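Local coordinates for arginine kinase (Cydia pomonella granulosis virus, PDB 6VVG), which probably acts as an ATP-binding serine/threonine protein kinase, with adenosine monophosphate held in its nucleotide pocket in this crystal, at residues Q12-Y17 with N78-D83; T176-S181 with D224-K229; N250-R255 with D269-H274. One frame throughout, in Å; residues are numbered along the deposited sequence.

Interaction 1. Residues Q12-Y17 with N78-D83; sequences QELSKY and NFVFND
Leu14 and Val80 meet tip to tip, Leu14 CD2 lying 4.0 Å from Val80 CG2, and Leu14 CD1 leans on the same methyl. In Val80 that branch is anti to the carbonyl carbon, which turns it toward the incoming leucine. Beside this apolar pair, the amide of Asn78 comes up to Tyr17: ND2 is 3.3 Å from the phenol OH and reaches the ring obliquely, the amide and ring planes being 70° apart. Glu13 adds a looser touch, its CG standing 4.3 Å from Asn78 OD1.

The type I beta turn from Glu13 to Lys16, leading out of helix 5-13 into strand 17-22, reverses the chain so that Tyr17, just after it, faces strand 76-82 along with Glu13 and Leu14. Opposite them, Asn78 and Val80 project from the same face of that strand, whose backbone is bonded to strand 87-92 through Ile90 and Leu88; Leu14 and Tyr17 also rest on Ile90. The strand's other margin forms an antiparallel ladder with the second subunit, whose own Leu14 packs on Val80.

Chemically, the contact is a small greasy patch edged by an amide and a phenol. It sets the N-terminal turn against strands 76-82 and 87-92 of the kinase N-lobe sheet; the end of helix 5-13 and its turn thus lie at the side-to-side dimer interface and probably contribute to it.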
loop_
_atom_site.group_PDB
_atom_site.type_symbol
_atom_site.label_atom_id
_atom_site.label_comp_id
_atom_site.label_asym_id
_atom_site.label_seq_id
_atom_site.Cartn_x
_atom_site.Cartn_y
_atom_site.Cartn_z
ATOM N N GLN A 12 6.500 -25.643 9.114
ATOM C CA GLN A 12 5.780 -26.489 10.053
ATOM C C GLN A 12 4.370 -25.963 10.292
ATOM O O GLN A 12 3.398 -26.725 10.213
ATOM C CB GLN A 12 6.548 -26.597 11.372
ATOM N N GLU A 13 4.236 -24.667 10.597
ATOM C CA GLU A 13 2.918 -24.104 10.864
ATOM C C GLU A 13 2.013 -24.255 9.643
ATOM O O GLU A 13 0.924 -24.833 9.725
ATOM C CB GLU A 13 3.041 -22.625 11.266
ATOM C CG GLU A 13 1.699 -21.985 11.608
ATOM C CD GLU A 13 0.814 -22.883 12.468
ATOM O OE1 GLU A 13 1.231 -23.235 13.593
ATOM O OE2 GLU A 13 -0.294 -23.245 12.015
ATOM N N LEU A 14 2.449 -23.708 8.502
ATOM C CA LEU A 14 1.627 -23.729 7.302
ATOM C C LEU A 14 1.511 -25.117 6.686
ATOM O O LEU A 14 0.849 -25.259 5.650
ATOM C CB LEU A 14 2.185 -22.748 6.273
ATOM C CG LEU A 14 1.325 -22.341 5.078
ATOM C CD1 LEU A 14 0.623 -21.036 5.310
ATOM C CD2 LEU A 14 2.247 -22.248 3.854
ATOM N N SER A 15 2.113 -26.138 7.293
ATOM C CA SER A 15 1.897 -27.524 6.898
ATOM C C SER A 15 0.762 -28.182 7.669
ATOM O O SER A 15 0.421 -29.336 7.385
ATOM C CB SER A 15 3.180 -28.336 7.098
ATOM O OG SER A 15 2.905 -29.727 7.163
ATOM N N LYS A 16 0.179 -27.483 8.641
ATOM C CA LYS A 16 -0.929 -28.034 9.408
ATOM C C LYS A 16 -2.265 -27.904 8.684
ATOM O O LYS A 16 -3.218 -28.607 9.037
ATOM C CB LYS A 16 -1.024 -27.334 10.765
ATOM C CG LYS A 16 0.179 -27.519 11.672
ATOM C CD LYS A 16 -0.080 -26.887 13.041
ATOM C CE LYS A 16 1.179 -26.840 13.890
ATOM N NZ LYS A 16 1.442 -25.466 14.409
ATOM N N TYR A 17 -2.351 -27.031 7.685
ATOM C CA TYR A 17 -3.618 -26.735 7.035
ATOM C C TYR A 17 -3.961 -27.788 5.988
ATOM O O TYR A 17 -3.104 -28.216 5.209
ATOM C CB TYR A 17 -3.558 -25.350 6.393
ATOM C CG TYR A 17 -3.672 -24.223 7.394
ATOM C CD1 TYR A 17 -4.912 -23.809 7.859
ATOM C CD2 TYR A 17 -2.542 -23.578 7.879
ATOM C CE1 TYR A 17 -5.025 -22.783 8.775
ATOM C CE2 TYR A 17 -2.646 -22.547 8.796
ATOM C CZ TYR A 17 -3.890 -22.156 9.241
ATOM O OH TYR A 17 -4.002 -21.132 10.152
ATOM N N ASN A 78 -2.262 -15.906 8.221
ATOM C CA ASN A 78 -0.974 -16.211 7.617
ATOM C C ASN A 78 -0.974 -15.720 6.179
ATOM O O ASN A 78 -2.028 -15.600 5.553
ATOM C CB ASN A 78 -0.670 -17.711 7.651
ATOM C CG ASN A 78 -0.744 -18.288 9.048
ATOM O OD1 ASN A 78 0.269 -18.404 9.738
ATOM N ND2 ASN A 78 -1.947 -18.654 9.473
ATOM N N PHE A 79 0.221 -15.445 5.659
ATOM C CA PHE A 79 0.374 -14.966 4.292
ATOM C C PHE A 79 1.787 -15.299 3.840
ATOM O O PHE A 79 2.758 -14.950 4.519
ATOM C CB PHE A 79 0.094 -13.461 4.202
ATOM C CG PHE A 79 0.475 -12.847 2.888
ATOM C CD1 PHE A 79 -0.022 -13.346 1.690
ATOM C CD2 PHE A 79 1.325 -11.759 2.853
ATOM C CE1 PHE A 79 0.338 -12.765 0.484
ATOM C CE2 PHE A 79 1.686 -11.176 1.658
ATOM C CZ PHE A 79 1.195 -11.677 0.470
ATOM N N VAL A 80 1.890 -15.993 2.713
ATOM C CA VAL A 80 3.163 -16.378 2.125
ATOM C C VAL A 80 3.150 -15.890 0.685
ATOM O O VAL A 80 2.346 -16.365 -0.126
ATOM C CB VAL A 80 3.397 -17.891 2.184
ATOM C CG1 VAL A 80 4.734 -18.225 1.545
ATOM C CG2 VAL A 80 3.331 -18.388 3.616
ATOM N N PHE A 81 4.023 -14.940 0.365
ATOM C CA PHE A 81 4.194 -14.463 -0.999
ATOM C C PHE A 81 5.443 -15.100 -1.590
ATOM O O PHE A 81 6.479 -15.180 -0.925
ATOM C CB PHE A 81 4.307 -12.937 -1.043
ATOM C CG PHE A 81 4.943 -12.413 -2.298
ATOM C CD1 PHE A 81 4.181 -12.164 -3.430
ATOM C CD2 PHE A 81 6.303 -12.167 -2.347
ATOM C CE1 PHE A 81 4.771 -11.685 -4.585
ATOM C CE2 PHE A 81 6.897 -11.689 -3.495
ATOM C CZ PHE A 81 6.131 -11.448 -4.617
ATOM N N ASN A 82 5.335 -15.565 -2.836
ATOM C CA ASN A 82 6.471 -16.091 -3.588
ATOM C C ASN A 82 6.544 -15.376 -4.929
ATOM O O ASN A 82 5.550 -15.319 -5.658
ATOM C CB ASN A 82 6.356 -17.603 -3.807
ATOM C CG ASN A 82 6.435 -18.381 -2.518
ATOM O OD1 ASN A 82 7.489 -18.449 -1.879
ATOM N ND2 ASN A 82 5.318 -18.973 -2.122
ATOM N N ASP A 83 7.710 -14.812 -5.246
ATOM C CA ASP A 83 7.872 -14.147 -6.535
ATOM C C ASP A 83 7.701 -15.127 -7.689
ATOM O O ASP A 83 7.095 -14.794 -8.715
ATOM C CB ASP A 83 9.246 -13.481 -6.602
ATOM C CG ASP A 83 9.420 -12.624 -7.839
ATOM O OD1 ASP A 83 8.668 -11.638 -7.986
ATOM O OD2 ASP A 83 10.302 -12.937 -8.668
#

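Interaction 2. Residues T176-S181 with D224-K229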
loop_
_atom_site.group_PDB
_atom_site.type_symbol
_atom_site.label_atom_id
_atom_site.label_comp_id
_atom_site.label_asym_id
_atom_site.label_seq_id
_atom_site.Cartn_x
_atom_site.Cartn_y
_atom_site.Cartn_z
ATOM N N THR A 176 -15.422 -4.313 -11.732
ATOM C CA THR A 176 -16.654 -4.626 -12.446
ATOM C C THR A 176 -17.239 -3.363 -13.067
ATOM O O THR A 176 -17.592 -2.414 -12.356
ATOM C CB THR A 176 -17.669 -5.282 -11.512
ATOM O OG1 THR A 176 -17.036 -6.345 -10.789
ATOM C CG2 THR A 176 -18.849 -5.839 -12.298
ATOM N N THR A 177 -17.389 -3.386 -14.393
ATOM C CA THR A 177 -17.760 -2.194 -15.142
ATOM C C THR A 177 -19.049 -1.572 -14.625
ATOM O O THR A 177 -19.161 -0.346 -14.535
ATOM C CB THR A 177 -17.897 -2.552 -16.623
ATOM O OG1 THR A 177 -16.684 -3.166 -17.082
ATOM C CG2 THR A 177 -18.204 -1.325 -17.464
ATOM N N VAL A 178 -20.032 -2.397 -14.266
ATOM C CA VAL A 178 -21.361 -1.871 -13.973
ATOM C C VAL A 178 -21.402 -1.193 -12.609
ATOM O O VAL A 178 -22.438 -0.648 -12.209
ATOM C CB VAL A 178 -22.434 -2.973 -14.056
ATOM C CG1 VAL A 178 -22.612 -3.447 -15.497
ATOM C CG2 VAL A 178 -22.080 -4.145 -13.146
ATOM N N TYR A 179 -20.289 -1.224 -11.883
ATOM C CA TYR A 179 -20.152 -0.457 -10.654
ATOM C C TYR A 179 -19.259 0.764 -10.831
ATOM O O TYR A 179 -18.986 1.463 -9.848
ATOM C CB TYR A 179 -19.603 -1.342 -9.525
ATOM C CG TYR A 179 -20.606 -2.312 -8.923
ATOM C CD1 TYR A 179 -20.784 -3.579 -9.463
ATOM C CD2 TYR A 179 -21.361 -1.964 -7.809
ATOM C CE1 TYR A 179 -21.690 -4.472 -8.918
ATOM C CE2 TYR A 179 -22.274 -2.850 -7.257
ATOM C CZ TYR A 179 -22.433 -4.104 -7.816
ATOM O OH TYR A 179 -23.335 -4.990 -7.271
ATOM N N PHE A 180 -18.801 1.041 -12.053
ATOM C CA PHE A 180 -17.875 2.144 -12.285
ATOM C C PHE A 180 -18.578 3.487 -12.118
ATOM O O PHE A 180 -19.627 3.723 -12.722
ATOM C CB PHE A 180 -17.287 2.074 -13.697
ATOM C CG PHE A 180 -16.205 1.047 -13.885
ATOM C CD1 PHE A 180 -15.955 0.077 -12.935
ATOM C CD2 PHE A 180 -15.445 1.052 -15.046
ATOM C CE1 PHE A 180 -14.960 -0.867 -13.133
ATOM C CE2 PHE A 180 -14.452 0.113 -15.248
ATOM C CZ PHE A 180 -14.211 -0.848 -14.291
ATOM N N SER A 181 -17.980 4.384 -11.334
ATOM C CA SER A 181 -18.479 5.745 -11.229
ATOM C C SER A 181 -18.168 6.530 -12.500
ATOM O O SER A 181 -17.285 6.151 -13.274
ATOM C CB SER A 181 -17.851 6.450 -10.033
ATOM O OG SER A 181 -16.501 6.795 -10.304
ATOM N N ASP A 224 -21.498 -9.381 -21.372
ATOM C CA ASP A 224 -20.048 -9.533 -21.428
ATOM C C ASP A 224 -19.412 -8.391 -22.210
ATOM O O ASP A 224 -18.251 -8.040 -21.965
ATOM C CB ASP A 224 -19.676 -10.877 -22.053
ATOM C CG ASP A 224 -18.346 -11.407 -21.539
ATOM O OD1 ASP A 224 -17.295 -10.818 -21.876
ATOM O OD2 ASP A 224 -18.351 -12.408 -20.790
ATOM N N ALA A 225 -20.164 -7.784 -23.127
ATOM C CA ALA A 225 -19.637 -6.765 -24.024
ATOM C C ALA A 225 -19.809 -5.348 -23.496
ATOM O O ALA A 225 -19.395 -4.402 -24.173
ATOM C CB ALA A 225 -20.310 -6.865 -25.398
ATOM N N ILE A 226 -20.403 -5.170 -22.317
ATOM C CA ILE A 226 -20.631 -3.827 -21.800
ATOM C C ILE A 226 -19.294 -3.176 -21.472
ATOM O O ILE A 226 -18.441 -3.771 -20.799
ATOM C CB ILE A 226 -21.550 -3.872 -20.572
ATOM C CG1 ILE A 226 -22.094 -2.476 -20.264
ATOM C CG2 ILE A 226 -20.804 -4.409 -19.359
ATOM C CD1 ILE A 226 -23.056 -1.940 -21.301
ATOM N N GLU A 227 -19.106 -1.949 -21.949
ATOM C CA GLU A 227 -17.846 -1.248 -21.791
ATOM C C GLU A 227 -18.031 0.007 -20.949
ATOM O O GLU A 227 -19.132 0.566 -20.888
ATOM C CB GLU A 227 -17.260 -0.860 -23.153
ATOM C CG GLU A 227 -16.830 -2.046 -24.005
ATOM C CD GLU A 227 -15.696 -2.844 -23.379
ATOM O OE1 GLU A 227 -15.222 -2.463 -22.288
ATOM O OE2 GLU A 227 -15.273 -3.852 -23.983
ATOM N N PRO A 228 -16.967 0.473 -20.290
ATOM C CA PRO A 228 -17.115 1.657 -19.421
ATOM C C PRO A 228 -17.871 2.820 -20.055
ATOM O O PRO A 228 -18.737 3.423 -19.402
ATOM C CB PRO A 228 -15.654 2.022 -19.109
ATOM C CG PRO A 228 -14.951 0.670 -19.062
ATOM C CD PRO A 228 -15.621 -0.136 -20.185
ATOM N N LYS A 229 -17.544 3.182 -21.296
ATOM C CA LYS A 229 -18.188 4.331 -21.918
ATOM C C LYS A 229 -19.647 4.057 -22.257
ATOM O O LYS A 229 -20.422 5.005 -22.408
ATOM C CB LYS A 229 -17.412 4.741 -23.171
ATOM C CG LYS A 229 -16.127 5.506 -22.871
ATOM C CD LYS A 229 -16.422 6.876 -22.276
ATOM C CE LYS A 229 -15.161 7.528 -21.713
ATOM N NZ LYS A 229 -14.210 7.960 -22.785
HETATM O O HOH W 1 -17.458 -5.568 -18.601
#
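Thr177, Pro228 and Ile226 carry this contact between a loop and the start of a helix. Thr177 uses its two branches differently. The methyl CG2, set anti to the backbone N (the OG1 branch has chi1 -55°), presses on the Glu227-Pro228 peptide, 3.6 Å from Pro228 N, and also touches the ring carbon Pro228 CD at 3.9 Å. The hydroxyl turns to a water instead: Thr177 OG1 is 2.9 Å from it, and the water donates to Ile226 O at 3.0 Å, bridging side chain and backbone.

Phe180 also packs against the Pro228 ring. The two side chains run alongside each other in the same direction, with Phe180 CE2 3.9 Å from Pro228 CG in an oblique approach. One face of the Phe180 ring is filled by its own segment, Thr177 CA standing 3.5 Å above the ring centre; the 3-10 turn of residues 177-179, with Phe180 N bonded to Thr177 O at 2.9 Å, folds the chain back to allow this. Ile226 adds its methyl CG2, 4.4 Å from Val178 CG1, and rests with Thr177 on Met231 of helix 228-235.

The loop runs into the Ser-Pro-Glu form of the kinase APE motif, so it probably corresponds to the P+1 loop at the end of the activation segment, and helix 228-235, between helices 192-208 and 247-256, to helix G. Thr176 OG1, bonded to Lys143 NZ, ties the loop to the catalytic loop, as in other serine/threonine kinases. Methyls, the Phe180 and Pro228 rings and one water do the joining, so the fit relies mainly on apolar packing, with the water bridge as its polar link.

Interaction 3. Residues N250-R255 with D269-H274; sequences NDFVRR and DEIIKH
A buried imidazole just past helix 268-272 is wedged against helix 247-256: His274 is bonded at its rim to Asp251 and pressed on its face by the backbone of Phe252. His274 NE2 donates to Asp251 OD2 at 2.9 Å, with an N-H...O angle of 159°. The oxygen lies close to the ring plane but is approached on its anti side, with the nitrogen 23° out of the carboxylate plane. The same carboxylate faces Arg255 one helical turn on: Arg255 NE forms a salt bridge with Asp251 OD2 at 3.0 Å, though its bonds to both oxygens are weak. Arg255 CD meanwhile approaches the imidazole edge, 4.2 Å from His274 NE2.

Over the face of His274 sits Phe252 CA, 3.9 Å from the ring centroid in a CH-pi contact. The phenyl ring of Phe252 then turns its edge toward that imidazole face in an offset edge-to-face pair, centroids 5.4 Å apart and planes at 62°. The Phe252 side chain extends trans to its own amide nitrogen, which carries the phenyl past His274 to Ile271, where Phe252 CZ meets Ile271 CG2 at 3.9 Å, near the ring plane.

His274 opens the His-Pro-Phe sequence common at the C-terminal end of kinase domains. Its ND1 is bonded to the backbone N of Phe276, whose ring also meets that of Phe252. Phe252 and Ile271 continue into the core against helices 192-208 and 115-133. Donating from NE2 to a carboxylate and taking an N-H at ND1, the imidazole has both nitrogens satisfied and its rotation fixed, a pattern consistent with a neutral ring, and Arg255 would help balance the charge of Asp251.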
loop_
_atom_site.group_PDB
_atom_site.type_symbol
_atom_site.label_atom_id
_atom_site.label_comp_id
_atom_site.label_asym_id
_atom_site.label_seq_id
_atom_site.Cartn_x
_atom_site.Cartn_y
_atom_site.Cartn_z
ATOM N N ASN A 250 -35.500 6.720 -0.998
ATOM C CA ASN A 250 -35.397 7.100 -2.401
ATOM C C ASN A 250 -34.487 8.308 -2.568
ATOM O O ASN A 250 -33.581 8.298 -3.405
ATOM C CB ASN A 250 -36.784 7.378 -2.973
ATOM C CG ASN A 250 -37.458 6.121 -3.483
ATOM O OD1 ASN A 250 -37.015 5.516 -4.462
ATOM N ND2 ASN A 250 -38.528 5.712 -2.816
ATOM N N ASP A 251 -34.686 9.348 -1.755
ATOM C CA ASP A 251 -33.826 10.523 -1.857
ATOM C C ASP A 251 -32.362 10.160 -1.653
ATOM O O ASP A 251 -31.478 10.772 -2.265
ATOM C CB ASP A 251 -34.254 11.579 -0.839
ATOM C CG ASP A 251 -33.677 12.945 -1.142
ATOM O OD1 ASP A 251 -34.053 13.534 -2.177
ATOM O OD2 ASP A 251 -32.840 13.427 -0.350
ATOM N N PHE A 252 -32.087 9.165 -0.808
ATOM C CA PHE A 252 -30.710 8.736 -0.583
ATOM C C PHE A 252 -30.082 8.216 -1.870
ATOM O O PHE A 252 -29.001 8.663 -2.269
ATOM C CB PHE A 252 -30.673 7.668 0.513
ATOM C CG PHE A 252 -29.287 7.209 0.874
ATOM C CD1 PHE A 252 -28.421 8.046 1.561
ATOM C CD2 PHE A 252 -28.851 5.940 0.528
ATOM C CE1 PHE A 252 -27.144 7.625 1.893
ATOM C CE2 PHE A 252 -27.575 5.515 0.856
ATOM C CZ PHE A 252 -26.724 6.357 1.542
ATOM N N VAL A 253 -30.749 7.276 -2.546
ATOM C CA VAL A 253 -30.116 6.642 -3.699
ATOM C C VAL A 253 -30.029 7.618 -4.864
ATOM O O VAL A 253 -29.056 7.604 -5.630
ATOM C CB VAL A 253 -30.850 5.344 -4.087
ATOM C CG1 VAL A 253 -30.847 4.367 -2.911
ATOM C CG2 VAL A 253 -32.264 5.631 -4.556
ATOM N N ARG A 254 -31.029 8.491 -5.017
ATOM C CA ARG A 254 -30.928 9.518 -6.050
ATOM C C ARG A 254 -29.644 10.321 -5.875
ATOM O O ARG A 254 -28.861 10.492 -6.817
ATOM C CB ARG A 254 -32.126 10.472 -6.010
ATOM C CG ARG A 254 -33.503 9.850 -5.928
ATOM C CD ARG A 254 -33.890 9.077 -7.196
ATOM N NE ARG A 254 -35.340 9.062 -7.384
ATOM C CZ ARG A 254 -35.950 9.310 -8.538
ATOM N NH1 ARG A 254 -37.274 9.284 -8.611
ATOM N NH2 ARG A 254 -35.236 9.565 -9.626
ATOM N N ARG A 255 -29.427 10.846 -4.664
ATOM C CA ARG A 255 -28.275 11.701 -4.401
ATOM C C ARG A 255 -26.980 10.905 -4.336
ATOM O O ARG A 255 -25.913 11.463 -4.604
ATOM C CB ARG A 255 -28.498 12.486 -3.103
ATOM C CG ARG A 255 -29.725 13.401 -3.177
ATOM C CD ARG A 255 -29.907 14.302 -1.956
ATOM N NE ARG A 255 -31.091 15.150 -2.106
ATOM C CZ ARG A 255 -31.055 16.435 -2.444
ATOM N NH1 ARG A 255 -29.892 17.037 -2.654
ATOM N NH2 ARG A 255 -32.183 17.123 -2.566
ATOM N N ASP A 269 -18.931 12.493 4.944
ATOM C CA ASP A 269 -19.779 13.372 5.746
ATOM C C ASP A 269 -21.126 13.603 5.074
ATOM O O ASP A 269 -22.165 13.641 5.746
ATOM C CB ASP A 269 -19.065 14.700 5.993
ATOM C CG ASP A 269 -18.025 14.606 7.095
ATOM O OD1 ASP A 269 -18.416 14.377 8.258
ATOM O OD2 ASP A 269 -16.820 14.757 6.803
ATOM N N GLU A 270 -21.131 13.763 3.751
ATOM C CA GLU A 270 -22.394 13.914 3.035
ATOM C C GLU A 270 -23.261 12.675 3.208
ATOM O O GLU A 270 -24.455 12.772 3.514
ATOM C CB GLU A 270 -22.131 14.175 1.554
ATOM C CG GLU A 270 -21.754 15.602 1.217
ATOM C CD GLU A 270 -21.283 15.748 -0.215
ATOM O OE1 GLU A 270 -20.449 14.927 -0.656
ATOM O OE2 GLU A 270 -21.745 16.683 -0.899
ATOM N N ILE A 271 -22.669 11.495 3.016
ATOM C CA ILE A 271 -23.439 10.255 3.085
ATOM C C ILE A 271 -24.007 10.061 4.484
ATOM O O ILE A 271 -25.212 9.847 4.662
ATOM C CB ILE A 271 -22.561 9.060 2.671
ATOM C CG1 ILE A 271 -22.092 9.216 1.223
ATOM C CG2 ILE A 271 -23.316 7.751 2.858
ATOM C CD1 ILE A 271 -20.944 8.291 0.854
ATOM N N ILE A 272 -23.146 10.137 5.500
ATOM C CA ILE A 272 -23.545 9.769 6.853
ATOM C C ILE A 272 -24.527 10.760 7.459
ATOM O O ILE A 272 -25.212 10.426 8.433
ATOM C CB ILE A 272 -22.284 9.623 7.724
ATOM C CG1 ILE A 272 -22.569 8.757 8.950
ATOM C CG2 ILE A 272 -21.755 10.990 8.146
ATOM C CD1 ILE A 272 -22.813 7.301 8.626
ATOM N N LYS A 273 -24.639 11.962 6.904
ATOM C CA LYS A 273 -25.546 12.969 7.434
ATOM C C LYS A 273 -26.880 13.026 6.696
ATOM O O LYS A 273 -27.729 13.850 7.049
ATOM C CB LYS A 273 -24.875 14.347 7.399
ATOM C CG LYS A 273 -23.800 14.536 8.463
ATOM C CD LYS A 273 -23.100 15.889 8.347
ATOM C CE LYS A 273 -22.085 16.074 9.472
ATOM N NZ LYS A 273 -21.772 17.511 9.722
ATOM N N HIS A 274 -27.095 12.175 5.699
ATOM C CA HIS A 274 -28.355 12.200 4.972
ATOM C C HIS A 274 -29.484 11.678 5.859
ATOM O O HIS A 274 -29.271 10.755 6.653
ATOM C CB HIS A 274 -28.262 11.357 3.702
ATOM C CG HIS A 274 -29.463 11.473 2.819
ATOM N ND1 HIS A 274 -30.572 10.667 2.957
ATOM C CD2 HIS A 274 -29.738 12.316 1.796
ATOM C CE1 HIS A 274 -31.475 11.003 2.054
ATOM N NE2 HIS A 274 -30.994 12.003 1.339
#

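In the fold
The three contacts follow one another along the chain without overlap. Interaction 1 belongs to the N-terminal lobe, where it joins the turn leading into edge strand 17-22 with the opposite edge strand 76-82, beyond which the sheet runs on into the second subunit. Interactions 2 and 3 lie in the helical lobe, with the bound AMP in the cleft between the lobes. Interaction 1 is about 36 Å from interaction 2 and 44 Å from interaction 3, centre to centre. Interactions 2 and 3 are about 24 Å apart between centres; loop 176-181 and the helices of interaction 3 both rest on helix 192-208. Interaction 1 thus takes part in the dimer interface, whereas interactions 2 and 3 touch no other chain of the assembly.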